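Local atomic coordinates of saframycin Mx1 synthetase B (Legionella pneumophila subsp. pneumophila, PDB entry 3KXW), a protein that belongs to the AMP-binding (ANL) superfamily and holds 5'-O-[(S)-(dodecanoyloxy)(hydroxy)phosphoryl]adenosine in its pocket. Residues 51-54 / 55-59; 146-149 / 150-153; 456-460 / 461-465; 402-406 / 407-411; 276-280 / 281-285. One frame throughout, in Å; residues are numbered along the deposited sequence.

Interaction 1 of 5, residues 51-54 / 55-59; sequences KAIA and ATLQA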
loop_
_atom_site.group_PDB
_atom_site.type_symbol
_atom_site.label_atom_id
_atom_site.label_comp_id
_atom_site.label_asym_id
_atom_site.label_seq_id
_atom_site.Cartn_x
_atom_site.Cartn_y
_atom_site.Cartn_z
ATOM N N LYS A 51 23.013 -5.973 12.862
ATOM C CA LYS A 51 23.684 -6.243 14.135
ATOM C C LYS A 51 24.164 -4.973 14.821
ATOM O O LYS A 51 23.982 -4.820 16.037
ATOM C CB LYS A 51 24.859 -7.210 13.938
ATOM C CG LYS A 51 24.402 -8.616 13.576
ATOM C CD LYS A 51 25.519 -9.443 12.939
ATOM C CE LYS A 51 25.303 -10.923 13.198
ATOM N NZ LYS A 51 26.093 -11.753 12.265
ATOM N N ALA A 52 24.770 -4.070 14.049
ATOM C CA ALA A 52 25.244 -2.794 14.588
ATOM C C ALA A 52 24.095 -1.980 15.188
ATOM O O ALA A 52 24.219 -1.386 16.264
ATOM C CB ALA A 52 25.962 -1.990 13.499
ATOM N N ILE A 53 22.972 -1.944 14.479
ATOM C CA ILE A 53 21.826 -1.182 14.949
ATOM C C ILE A 53 21.214 -1.842 16.169
ATOM O O ILE A 53 20.874 -1.163 17.148
ATOM C CB ILE A 53 20.775 -1.013 13.825
ATOM C CG1 ILE A 53 21.348 -0.094 12.749
ATOM C CG2 ILE A 53 19.429 -0.512 14.393
ATOM C CD1 ILE A 53 20.654 -0.213 11.380
ATOM N N ALA A 54 21.092 -3.166 16.136
ATOM C CA ALA A 54 20.576 -3.882 17.302
ATOM C C ALA A 54 21.468 -3.678 18.541
ATOM O O ALA A 54 20.971 -3.535 19.661
ATOM C CB ALA A 54 20.374 -5.383 16.988
ATOM N N ALA A 55 22.780 -3.667 18.345
ATOM C CA ALA A 55 23.689 -3.505 19.487
ATOM C C ALA A 55 23.518 -2.107 20.098
ATOM O O ALA A 55 23.588 -1.931 21.313
ATOM C CB ALA A 55 25.138 -3.719 19.051
ATOM N N THR A 56 23.323 -1.115 19.236
ATOM C CA THR A 56 23.050 0.237 19.693
ATOM C C THR A 56 21.732 0.320 20.473
ATOM O O THR A 56 21.669 0.914 21.554
ATOM C CB THR A 56 23.026 1.226 18.524
ATOM O OG1 THR A 56 24.262 1.137 17.810
ATOM C CG2 THR A 56 22.816 2.640 19.036
ATOM N N LEU A 57 20.679 -0.292 19.937
ATOM C CA LEU A 57 19.401 -0.326 20.656
ATOM C C LEU A 57 19.562 -0.964 22.041
ATOM O O LEU A 57 19.069 -0.460 23.053
ATOM C CB LEU A 57 18.343 -1.096 19.825
ATOM C CG LEU A 57 17.823 -0.387 18.577
ATOM C CD1 LEU A 57 16.890 -1.311 17.757
ATOM C CD2 LEU A 57 17.097 0.916 18.959
ATOM N N GLN A 58 20.260 -2.091 22.081
ATOM C CA GLN A 58 20.507 -2.765 23.344
ATOM C C GLN A 58 21.333 -1.885 24.291
ATOM O O GLN A 58 21.021 -1.788 25.493
ATOM C CB GLN A 58 21.182 -4.115 23.086
ATOM C CG GLN A 58 20.251 -5.137 22.449
ATOM C CD GLN A 58 20.981 -6.395 22.000
ATOM O OE1 GLN A 58 22.178 -6.368 21.704
ATOM N NE2 GLN A 58 20.255 -7.490 21.921
ATOM N N ALA A 59 22.348 -1.212 23.748
ATOM C CA ALA A 59 23.216 -0.372 24.566
ATOM C C ALA A 59 22.432 0.795 25.142
ATOM O O ALA A 59 22.764 1.307 26.218
ATOM C CB ALA A 59 24.403 0.154 23.744
#

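Interaction 2 of 5, residues 146-149 / 150-153; sequences IALE and SIEL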
loop_
_atom_site.group_PDB
_atom_site.type_symbol
_atom_site.label_atom_id
_atom_site.label_comp_id
_atom_site.label_asym_id
_atom_site.label_seq_id
_atom_site.Cartn_x
_atom_site.Cartn_y
_atom_site.Cartn_z
ATOM N N ILE A 146 17.714 8.927 17.770
ATOM C CA ILE A 146 19.079 8.547 17.436
ATOM C C ILE A 146 19.241 8.591 15.932
ATOM O O ILE A 146 18.435 8.012 15.188
ATOM C CB ILE A 146 19.423 7.123 17.914
ATOM C CG1 ILE A 146 19.291 7.004 19.426
ATOM C CG2 ILE A 146 20.858 6.716 17.457
ATOM C CD1 ILE A 146 19.561 5.581 19.933
ATOM N N ALA A 147 20.262 9.304 15.477
ATOM C CA ALA A 147 20.576 9.364 14.060
ATOM C C ALA A 147 21.216 8.068 13.604
ATOM O O ALA A 147 22.204 7.619 14.183
ATOM C CB ALA A 147 21.518 10.529 13.787
ATOM N N LEU A 148 20.689 7.480 12.535
ATOM C CA LEU A 148 21.205 6.188 12.103
ATOM C C LEU A 148 22.687 6.291 11.713
ATOM O O LEU A 148 23.462 5.381 11.999
ATOM C CB LEU A 148 20.354 5.576 10.971
ATOM C CG LEU A 148 20.340 4.040 10.917
ATOM C CD1 LEU A 148 19.547 3.394 12.065
ATOM C CD2 LEU A 148 19.825 3.539 9.562
ATOM N N GLU A 149 23.088 7.404 11.105
ATOM C CA GLU A 149 24.488 7.581 10.735
ATOM C C GLU A 149 25.476 7.527 11.905
ATOM O O GLU A 149 26.683 7.363 11.694
ATOM C CB GLU A 149 24.691 8.888 9.960
ATOM C CG GLU A 149 24.052 8.885 8.588
ATOM C CD GLU A 149 22.714 9.600 8.592
ATOM O OE1 GLU A 149 22.094 9.654 9.674
ATOM O OE2 GLU A 149 22.296 10.117 7.524
ATOM N N SER A 150 24.977 7.693 13.128
ATOM C CA SER A 150 25.831 7.687 14.310
ATOM C C SER A 150 26.241 6.252 14.646
ATOM O O SER A 150 27.116 6.001 15.492
ATOM C CB SER A 150 25.082 8.310 15.493
ATOM O OG SER A 150 24.137 7.395 16.029
ATOM N N ILE A 151 25.589 5.308 13.982
ATOM C CA ILE A 151 25.823 3.891 14.244
ATOM C C ILE A 151 26.929 3.288 13.349
ATOM O O ILE A 151 26.771 3.168 12.141
ATOM C CB ILE A 151 24.503 3.087 14.128
ATOM C CG1 ILE A 151 23.486 3.644 15.120
ATOM C CG2 ILE A 151 24.768 1.618 14.373
ATOM C CD1 ILE A 151 22.098 3.009 15.064
ATOM N N GLU A 152 28.043 2.908 13.975
ATOM C CA GLU A 152 29.204 2.379 13.270
ATOM C C GLU A 152 29.218 0.846 13.227
ATOM O O GLU A 152 28.771 0.171 14.172
ATOM C CB GLU A 152 30.492 2.865 13.947
ATOM C CG GLU A 152 30.719 4.353 13.828
ATOM C CD GLU A 152 31.318 4.746 12.479
ATOM O OE1 GLU A 152 31.948 3.883 11.822
ATOM O OE2 GLU A 152 31.160 5.922 12.075
ATOM N N LEU A 153 29.775 0.316 12.143
ATOM C CA LEU A 153 29.903 -1.123 11.962
ATOM C C LEU A 153 30.777 -1.791 13.026
ATOM O O LEU A 153 30.680 -2.999 13.250
ATOM C CB LEU A 153 30.400 -1.436 10.537
ATOM C CG LEU A 153 29.322 -1.268 9.441
ATOM C CD1 LEU A 153 29.907 -1.239 8.007
ATOM C CD2 LEU A 153 28.227 -2.345 9.540
HETATM O O HOH W 1 24.834 3.484 10.124
HETATM O O HOH W 2 29.202 7.400 12.632
#

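Interaction 3 of 5, residues 456-460 / 461-465; sequences RIKDL and IIIYG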
loop_
_atom_site.group_PDB
_atom_site.type_symbol
_atom_site.label_atom_id
_atom_site.label_comp_id
_atom_site.label_asym_id
_atom_site.label_seq_id
_atom_site.Cartn_x
_atom_site.Cartn_y
_atom_site.Cartn_z
ATOM N N ARG A 456 -17.166 -2.774 0.305
ATOM C CA ARG A 456 -16.971 -2.752 1.753
ATOM C C ARG A 456 -18.342 -2.814 2.398
ATOM O O ARG A 456 -19.313 -2.347 1.817
ATOM C CB ARG A 456 -16.298 -1.448 2.195
ATOM C CG ARG A 456 -14.877 -1.218 1.705
ATOM C CD ARG A 456 -13.847 -1.946 2.542
ATOM N NE ARG A 456 -13.887 -1.598 3.973
ATOM C CZ ARG A 456 -13.295 -2.321 4.928
ATOM N NH1 ARG A 456 -12.637 -3.429 4.619
ATOM N NH2 ARG A 456 -13.378 -1.953 6.196
ATOM N N ILE A 457 -18.433 -3.410 3.583
ATOM C CA ILE A 457 -19.690 -3.402 4.321
ATOM C C ILE A 457 -20.168 -1.958 4.525
ATOM O O ILE A 457 -21.334 -1.611 4.282
ATOM C CB ILE A 457 -19.543 -4.081 5.692
ATOM C CG1 ILE A 457 -19.364 -5.601 5.523
ATOM C CG2 ILE A 457 -20.750 -3.776 6.566
ATOM C CD1 ILE A 457 -19.179 -6.347 6.852
ATOM N N LYS A 458 -19.242 -1.117 4.964
ATOM C CA LYS A 458 -19.551 0.277 5.244
ATOM C C LYS A 458 -19.389 1.163 4.013
ATOM O O LYS A 458 -18.399 1.069 3.291
ATOM C CB LYS A 458 -18.658 0.798 6.368
ATOM C CG LYS A 458 -18.995 0.238 7.731
ATOM C CD LYS A 458 -18.873 1.339 8.765
ATOM C CE LYS A 458 -18.406 0.815 10.099
ATOM N NZ LYS A 458 -17.756 1.941 10.821
ATOM N N ASP A 459 -20.382 2.018 3.798
ATOM C CA ASP A 459 -20.394 2.972 2.705
ATOM C C ASP A 459 -19.108 3.816 2.668
ATOM O O ASP A 459 -18.741 4.450 3.653
ATOM C CB ASP A 459 -21.623 3.869 2.854
ATOM C CG ASP A 459 -21.858 4.728 1.647
ATOM O OD1 ASP A 459 -22.736 4.372 0.832
ATOM O OD2 ASP A 459 -21.153 5.749 1.501
ATOM N N LEU A 460 -18.432 3.823 1.530
ATOM C CA LEU A 460 -17.130 4.479 1.434
ATOM C C LEU A 460 -17.227 5.999 1.635
ATOM O O LEU A 460 -16.302 6.635 2.134
ATOM C CB LEU A 460 -16.474 4.158 0.087
ATOM C CG LEU A 460 -15.083 4.763 -0.094
ATOM C CD1 LEU A 460 -14.080 4.017 0.774
ATOM C CD2 LEU A 460 -14.629 4.713 -1.538
ATOM N N ILE A 461 -18.344 6.584 1.229
ATOM C CA ILE A 461 -18.565 8.006 1.472
ATOM C C ILE A 461 -18.598 8.290 2.979
ATOM O O ILE A 461 -18.050 9.288 3.449
ATOM C CB ILE A 461 -19.848 8.479 0.760
ATOM C CG1 ILE A 461 -19.541 8.596 -0.741
ATOM C CG2 ILE A 461 -20.331 9.806 1.306
ATOM C CD1 ILE A 461 -20.748 8.588 -1.626
ATOM N N ILE A 462 -19.225 7.389 3.724
ATOM C CA ILE A 462 -19.290 7.518 5.176
ATOM C C ILE A 462 -17.898 7.393 5.776
ATOM O O ILE A 462 -17.525 8.138 6.677
ATOM C CB ILE A 462 -20.225 6.447 5.790
ATOM C CG1 ILE A 462 -21.644 6.607 5.231
ATOM C CG2 ILE A 462 -20.201 6.511 7.331
ATOM C CD1 ILE A 462 -22.207 7.992 5.420
ATOM N N ILE A 463 -17.122 6.442 5.275
ATOM C CA ILE A 463 -15.751 6.257 5.746
ATOM C C ILE A 463 -14.862 7.471 5.495
ATOM O O ILE A 463 -14.130 7.902 6.388
ATOM C CB ILE A 463 -15.096 5.018 5.121
ATOM C CG1 ILE A 463 -15.801 3.759 5.617
ATOM C CG2 ILE A 463 -13.599 4.974 5.433
ATOM C CD1 ILE A 463 -16.481 3.930 6.987
ATOM N N TYR A 464 -14.909 8.009 4.278
ATOM C CA TYR A 464 -14.167 9.221 3.962
ATOM C C TYR A 464 -14.562 10.343 4.909
ATOM O O TYR A 464 -13.703 11.105 5.353
ATOM C CB TYR A 464 -14.346 9.645 2.488
ATOM C CG TYR A 464 -13.342 8.964 1.578
ATOM C CD1 TYR A 464 -13.331 7.594 1.454
ATOM C CD2 TYR A 464 -12.390 9.693 0.860
ATOM C CE1 TYR A 464 -12.402 6.942 0.636
ATOM C CE2 TYR A 464 -11.455 9.048 0.032
ATOM C CZ TYR A 464 -11.476 7.667 -0.072
ATOM O OH TYR A 464 -10.567 6.982 -0.877
ATOM N N GLY A 465 -15.846 10.416 5.243
ATOM C CA GLY A 465 -16.365 11.482 6.095
ATOM C C GLY A 465 -15.849 11.386 7.519
ATOM O O GLY A 465 -15.359 12.362 8.078
#

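Interaction 4 of 5, residues 402-406 / 407-411; sequences IWVQS and NSVAK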
loop_
_atom_site.group_PDB
_atom_site.type_symbol
_atom_site.label_atom_id
_atom_site.label_comp_id
_atom_site.label_asym_id
_atom_site.label_seq_id
_atom_site.Cartn_x
_atom_site.Cartn_y
_atom_site.Cartn_z
ATOM N N ILE A 402 -16.030 -11.263 3.780
ATOM C CA ILE A 402 -14.886 -12.116 3.583
ATOM C C ILE A 402 -14.274 -12.374 4.950
ATOM O O ILE A 402 -13.822 -11.450 5.617
ATOM C CB ILE A 402 -13.890 -11.463 2.607
ATOM C CG1 ILE A 402 -14.551 -11.358 1.217
ATOM C CG2 ILE A 402 -12.571 -12.258 2.559
ATOM C CD1 ILE A 402 -13.858 -10.402 0.247
ATOM N N TRP A 403 -14.322 -13.627 5.386
ATOM C CA TRP A 403 -13.671 -14.058 6.628
ATOM C C TRP A 403 -12.426 -14.890 6.305
ATOM O O TRP A 403 -12.437 -15.710 5.380
ATOM C CB TRP A 403 -14.642 -14.907 7.482
ATOM C CG TRP A 403 -15.716 -14.109 8.148
ATOM C CD1 TRP A 403 -16.228 -12.923 7.732
ATOM C CD2 TRP A 403 -16.427 -14.457 9.351
ATOM N NE1 TRP A 403 -17.205 -12.494 8.607
ATOM C CE2 TRP A 403 -17.350 -13.425 9.603
ATOM C CE3 TRP A 403 -16.382 -15.554 10.224
ATOM C CZ2 TRP A 403 -18.197 -13.429 10.718
ATOM C CZ3 TRP A 403 -17.227 -15.567 11.323
ATOM C CH2 TRP A 403 -18.129 -14.516 11.556
ATOM N N VAL A 404 -11.369 -14.702 7.088
ATOM C CA VAL A 404 -10.079 -15.316 6.783
ATOM C C VAL A 404 -9.540 -16.087 7.972
ATOM O O VAL A 404 -9.709 -15.654 9.104
ATOM C CB VAL A 404 -9.060 -14.240 6.383
ATOM C CG1 VAL A 404 -7.711 -14.863 6.057
ATOM C CG2 VAL A 404 -9.606 -13.432 5.202
ATOM N N GLN A 405 -8.893 -17.219 7.711
ATOM C CA GLN A 405 -8.179 -17.967 8.759
ATOM C C GLN A 405 -6.887 -18.572 8.241
ATOM O O GLN A 405 -6.877 -19.190 7.178
ATOM C CB GLN A 405 -9.068 -19.083 9.362
ATOM C CG GLN A 405 -8.276 -20.086 10.214
ATOM C CD GLN A 405 -9.170 -21.102 10.911
ATOM O OE1 GLN A 405 -9.908 -21.857 10.263
ATOM N NE2 GLN A 405 -9.108 -21.128 12.238
ATOM N N SER A 406 -5.799 -18.388 8.986
ATOM C CA SER A 406 -4.549 -19.087 8.709
ATOM C C SER A 406 -3.482 -18.613 9.690
ATOM O O SER A 406 -3.702 -17.686 10.473
ATOM C CB SER A 406 -4.048 -18.807 7.276
ATOM O OG SER A 406 -3.288 -17.594 7.222
ATOM N N ASN A 407 -2.310 -19.225 9.615
ATOM C CA ASN A 407 -1.191 -18.809 10.451
ATOM C C ASN A 407 -0.666 -17.398 10.116
ATOM O O ASN A 407 0.186 -16.855 10.828
ATOM C CB ASN A 407 -0.071 -19.836 10.353
ATOM C CG ASN A 407 -0.365 -21.103 11.159
ATOM O OD1 ASN A 407 0.185 -22.161 10.879
ATOM N ND2 ASN A 407 -1.235 -20.991 12.149
ATOM N N SER A 408 -1.160 -16.811 9.025
ATOM C CA SER A 408 -0.805 -15.426 8.669
ATOM C C SER A 408 -1.721 -14.401 9.330
ATOM O O SER A 408 -1.468 -13.199 9.261
ATOM C CB SER A 408 -0.841 -15.220 7.125
ATOM O OG SER A 408 0.244 -15.899 6.485
ATOM N N VAL A 409 -2.799 -14.859 9.950
ATOM C CA VAL A 409 -3.708 -13.925 10.596
ATOM C C VAL A 409 -3.063 -13.351 11.846
ATOM O O VAL A 409 -2.611 -14.083 12.725
ATOM C CB VAL A 409 -5.061 -14.566 10.951
ATOM C CG1 VAL A 409 -5.824 -13.664 11.908
ATOM C CG2 VAL A 409 -5.859 -14.842 9.655
ATOM N N ALA A 410 -3.020 -12.034 11.896
ATOM C CA ALA A 410 -2.302 -11.305 12.931
ATOM C C ALA A 410 -2.956 -11.436 14.311
ATOM O O ALA A 410 -4.074 -11.941 14.462
ATOM C CB ALA A 410 -2.166 -9.841 12.536
ATOM N N LYS A 411 -2.239 -10.938 15.310
ATOM C CA LYS A 411 -2.581 -11.116 16.706
ATOM C C LYS A 411 -3.600 -10.094 17.264
ATOM O O LYS A 411 -4.186 -10.296 18.326
ATOM C CB LYS A 411 -1.271 -11.079 17.525
ATOM C CG LYS A 411 -1.450 -11.101 19.049
ATOM C CD LYS A 411 -2.299 -12.266 19.505
ATOM C CE LYS A 411 -2.177 -12.464 21.014
ATOM N NZ LYS A 411 -2.949 -13.673 21.458
HETATM O O HOH W 3 -3.906 -16.366 13.610
#

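Interaction 5 of 5, residues 276-280 / 281-285; sequences KRIRE and EKKEG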
loop_
_atom_site.group_PDB
_atom_site.type_symbol
_atom_site.label_atom_id
_atom_site.label_comp_id
_atom_site.label_asym_id
_atom_site.label_seq_id
_atom_site.Cartn_x
_atom_site.Cartn_y
_atom_site.Cartn_z
ATOM N N LYS A 276 -1.947 7.250 -18.716
ATOM C CA LYS A 276 -2.276 8.662 -18.830
ATOM C C LYS A 276 -1.046 9.558 -19.047
ATOM O O LYS A 276 -1.108 10.543 -19.807
ATOM C CB LYS A 276 -3.033 9.133 -17.592
ATOM C CG LYS A 276 -3.616 10.521 -17.784
ATOM C CD LYS A 276 -4.958 10.631 -17.168
ATOM C CE LYS A 276 -5.743 11.793 -17.757
ATOM N NZ LYS A 276 -6.697 11.327 -18.779
ATOM N N ARG A 277 0.056 9.219 -18.375
ATOM C CA ARG A 277 1.222 10.108 -18.281
ATOM C C ARG A 277 2.294 9.874 -19.355
ATOM O O ARG A 277 3.117 10.746 -19.601
ATOM C CB ARG A 277 1.890 9.994 -16.904
ATOM C CG ARG A 277 1.148 10.692 -15.724
ATOM C CD ARG A 277 1.229 12.223 -15.749
ATOM N NE ARG A 277 2.599 12.733 -15.671
ATOM C CZ ARG A 277 3.207 13.123 -14.556
ATOM N NH1 ARG A 277 2.580 13.090 -13.392
ATOM N NH2 ARG A 277 4.454 13.568 -14.612
ATOM N N ILE A 278 2.314 8.697 -19.960
ATOM C CA ILE A 278 3.424 8.336 -20.852
ATOM C C ILE A 278 3.037 8.485 -22.326
ATOM O O ILE A 278 2.222 7.736 -22.844
ATOM C CB ILE A 278 3.932 6.912 -20.540
ATOM C CG1 ILE A 278 4.382 6.838 -19.068
ATOM C CG2 ILE A 278 5.057 6.503 -21.499
ATOM C CD1 ILE A 278 4.865 5.478 -18.632
ATOM N N ARG A 279 3.620 9.478 -22.990
ATOM C CA ARG A 279 3.325 9.720 -24.400
ATOM C C ARG A 279 3.910 8.604 -25.269
ATOM O O ARG A 279 4.974 8.067 -24.964
ATOM C CB ARG A 279 3.917 11.058 -24.846
ATOM C CG ARG A 279 3.279 12.256 -24.192
ATOM C CD ARG A 279 1.783 12.269 -24.471
ATOM N NE ARG A 279 1.089 13.232 -23.617
ATOM C CZ ARG A 279 0.421 12.915 -22.508
ATOM N NH1 ARG A 279 0.334 11.643 -22.112
ATOM N NH2 ARG A 279 -0.169 13.876 -21.800
ATOM N N GLU A 280 3.226 8.284 -26.357
ATOM C CA GLU A 280 3.720 7.289 -27.308
ATOM C C GLU A 280 5.217 7.376 -27.604
ATOM O O GLU A 280 5.905 6.363 -27.617
ATOM C CB GLU A 280 2.948 7.356 -28.624
ATOM C CG GLU A 280 3.257 6.184 -29.536
ATOM C CD GLU A 280 2.892 4.843 -28.906
ATOM O OE1 GLU A 280 1.993 4.804 -28.036
ATOM O OE2 GLU A 280 3.508 3.826 -29.284
ATOM N N GLU A 281 5.727 8.575 -27.858
ATOM C CA GLU A 281 7.120 8.698 -28.276
ATOM C C GLU A 281 8.100 8.419 -27.137
ATOM O O GLU A 281 9.258 8.046 -27.355
ATOM C CB GLU A 281 7.383 10.062 -28.926
ATOM C CG GLU A 281 7.159 11.240 -28.009
ATOM C CD GLU A 281 5.715 11.725 -27.995
ATOM O OE1 GLU A 281 4.820 11.064 -28.603
ATOM O OE2 GLU A 281 5.481 12.792 -27.373
ATOM N N LYS A 282 7.626 8.570 -25.910
ATOM C CA LYS A 282 8.481 8.336 -24.755
ATOM C C LYS A 282 8.628 6.846 -24.419
ATOM O O LYS A 282 9.454 6.486 -23.580
ATOM C CB LYS A 282 7.953 9.105 -23.543
ATOM C CG LYS A 282 8.045 10.624 -23.694
ATOM C CD LYS A 282 9.492 11.069 -23.765
ATOM C CE LYS A 282 9.610 12.582 -23.893
ATOM N NZ LYS A 282 11.032 12.995 -24.113
ATOM N N LYS A 283 7.848 5.994 -25.084
ATOM C CA LYS A 283 7.917 4.542 -24.872
ATOM C C LYS A 283 9.116 3.905 -25.576
ATOM O O LYS A 283 9.477 2.758 -25.293
ATOM C CB LYS A 283 6.649 3.851 -25.369
ATOM C CG LYS A 283 5.334 4.392 -24.782
ATOM C CD LYS A 283 4.134 3.726 -25.417
ATOM C CE LYS A 283 2.816 4.303 -24.869
ATOM N NZ LYS A 283 1.665 3.708 -25.607
ATOM N N GLU A 284 9.713 4.633 -26.511
ATOM C CA GLU A 284 10.853 4.106 -27.264
ATOM C C GLU A 284 11.967 3.690 -26.306
ATOM O O GLU A 284 12.342 4.445 -25.420
ATOM C CB GLU A 284 11.354 5.146 -28.279
ATOM C CG GLU A 284 11.910 4.503 -29.550
ATOM C CD GLU A 284 12.330 5.499 -30.645
ATOM O OE1 GLU A 284 11.809 6.642 -30.692
ATOM O OE2 GLU A 284 13.196 5.117 -31.473
ATOM N N GLY A 285 12.479 2.476 -26.456
ATOM C CA GLY A 285 13.474 1.996 -25.518
ATOM C C GLY A 285 12.973 1.000 -24.471
ATOM O O GLY A 285 13.780 0.340 -23.825
#

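Interaction 1 of 5, residues 51-54 / 55-59
Thr56 grips the carbonyl oxygen of Ala52 twice, one turn back along the alpha-helix that spans residues 43-59. Its backbone N donates at 3.1 Å to Ala52 O, and its hydroxyl OG1 donates to the same Ala52 O at 3.0 Å. The two donors arrive from opposite faces of the carbonyl plane, each tilted from it by less than 30°, which is how one oxygen accommodates both. The hydroxyl can bend back because OG1 lies beside its own backbone N, anti to the carbonyl carbon (chi1 -56°). Around this pair runs the ordinary i to i+4 ladder: Leu57 N reaches Ile53 O at 2.9 Å, nearly straight at 167°, and Gln58 N reaches Ala54 O at 2.9 Å. On the apolar flank, methyl CG2 of Ile53 and branch CD1 of Leu57 meet at 4.3 Å, a loose touch one turn apart. Further out, helix 76-87 covers Ile53 through Gln80 and Ala54 through Tyr87, while Trp159 packs on Ala54 and Gln58. Gln58 NE2 is hydrogen-bonded to the backbone O of Gln160, and Gln58 CG comes within 3.3 Å of Ala54 O.

Interaction 2 of 5, residues 146-149 / 150-153
Ser150 turns its hydroxyl between its own backbone N and carbonyl carbon (chi1 77°), and this rotation lays OG against Ala147 O at 2.7 Å, in the carbonyl plane. The Ser150 backbone N also donates to Ala147 O, at 3.0 Å, but from 52° above that plane, so the two donors use different regions of one acceptor. Methyl CG2 of Ile146 flanks the hydroxyl, 3.6 Å from Ser150 OG. A second i to i+3 bond follows, from Ile151 N to Leu148 O at 2.9 Å, with an N-H...O angle of 158°. The two backbone bonds form a short 3-10 turn that ends strand 143-147, an inner strand of a mixed sheet, and sends the chain away from it. The CD1 methyls of Leu148 and Ile151 meet at 4.0 Å where the side chains cross obliquely, and both residues also pack on Ile53 of helix 43-59. Leu148 O is used again by a water that donates to it and to Ile151 O at 2.8 Å. On the exposed side another water donates to Glu149 O and Glu152 OE2. The carboxylate of Glu149 turns to a different partner, its OE1 accepting from the backbone N of Ala123.

Interaction 3 of 5, residues 456-460 / 461-465
The start of helix 460-466 is capped by Asp459, whose carboxylate oxygen OD2 takes up N-H groups of the first turn. Ile461 N lies 2.9 Å from Asp459 OD2, yet its N-H...O angle of 124° makes the bond weak; Ile462 N donates to the same oxygen, also weakly, over 3.4 Å. Ile463 N makes the sounder bond, 3.0 Å to Asp459 O, in the carbonyl plane. CG of Asp459 stands anti to the backbone N (chi1 -170°), which carries OD2 over the turn, alongside the Ile461 side chain. The Asp459 methylene CB is crossed at about a right angle by Ile462, whose CG1 comes within 3.6 Å of it. This N-cap follows strand 450-456, which ends in Arg456, a residue that touches the bound 5'-O-[(S)-(dodecanoyloxy)(hydroxy)phosphoryl]adenosine and forms a salt bridge with Asp442. Inside the helix, Tyr464 N donates almost straight (172°) to Leu460 O, 2.9 Å away. Their side chains run side by side in the same direction, with Leu460 CD1 resting 3.4 Å from Tyr464 CE1, while Leu460 O sits at the ring edge, near its plane. Lys458 CB and CD each lie 3.9 Å from Ile463 CD1. Tyr464 also meets Tyr469 edge-to-face.

Interaction 4 of 5, residues 402-406 / 407-411
The hydroxyl of Ser406 has two partners: Ser408 N donates to Ser406 OG at 2.9 Å with an N-H...O angle of 157°, and Gln381 OE1 is hydrogen-bonded to the same oxygen from outside the turn. OG gets there by sitting between its backbone N and carbonyl carbon (chi1 85°), which swings it forward over the next two residues. The ring closed by Ser406 OG and Ser408 N is an ST turn, set within a type I beta turn from Ser406 to Val409. Val409 N closes the latter to Ser406 O at 3.0 Å; the N-H is well directed, but the donor stands 56° out of the carbonyl plane. A water bridges the mouth of the turn, donating to Val409 O at 2.8 Å and, weakly, to Ser406 O. Val409, the last residue of the turn, packs back on strand 400-405, its CG2 methyl 4.0 Å from Val404 CG1 and 3.6 Å from Ser406 N. The buried Ser408 hydroxyl bonds to Asp194 and Asn195 of helix 189-202, and Ser408 O accepts from Thr333 OG1. Since Gln381 OE1 is an acceptor, Ser406 OG probably donates to it while accepting from Ser408 N, so both roles of the hydroxyl are used.

Interaction 5 of 5, residues 276-280 / 281-285
Ile278 leaves helical backbone angles after helix 269-277, and the chain then winds into a short 3-10 turn, with Lys282 N donating to Arg279 O at 2.9 Å and Lys283 N to Glu280 O at 3.2 Å. In both bonds the donor lies well above the carbonyl plane. The side chains add a salt bridge across the same turn: Lys283 NZ meets Glu280 OE1 at 2.7 Å, on the syn side of the carboxylate and 30° out of its plane. Two shapes make this possible. Lys283 runs fully extended beyond CG, passing CE within 3.3 Å of Glu280 OE1, whereas the glutamate sets CG anti to its backbone N (chi1 -170°) and bends at the next bond. The ammonium group is buried and has further partners, a hydrogen bond to Ala312 O and a cation-pi contact with Phe313, which, with the carboxylate, would probably favour the charged form. Along the lysine stem, CG touches Ile278 CG2 at 3.9 Å, and Ile278 itself packs on Leu250 and Leu253 of helix 250-259. On the exposed side, Arg279 leans back instead: NH1 donates to Lys276 O at 2.9 Å, with the acceptor essentially in the guanidinium plane. Its CB lies alongside Glu281, 3.4 Å from OE2. Helix 269-277 thus ends and the chain passes through a 3-10 turn, bridged by an i to i+3 salt bridge, toward strand 293-296.

How the interactions relate
Interactions 1 and 2 form one packed unit, with centres 10 Å apart: Ile151 CG2 lies 3.5 Å from Thr56 OG1, and Ile53 CD1 meets Leu148 CD1 at 3.8 Å, joining helix 43-59 to the turn after strand 143-147. The other three lie far from this pair. Interactions 3 and 4 approach to about 7 Å between nearest atoms, and both lie near the ligand: the side chain of Leu460 is about 8 Å from the bound 5'-O-[(S)-(dodecanoyloxy)(hydroxy)phosphoryl]adenosine and that of Val404 about 9 Å, while Arg456 touches it. Interaction 5 is a separate, partly buried turn, its nearest atoms about 18 Å from interaction 3 and about 29 Å from interaction 4.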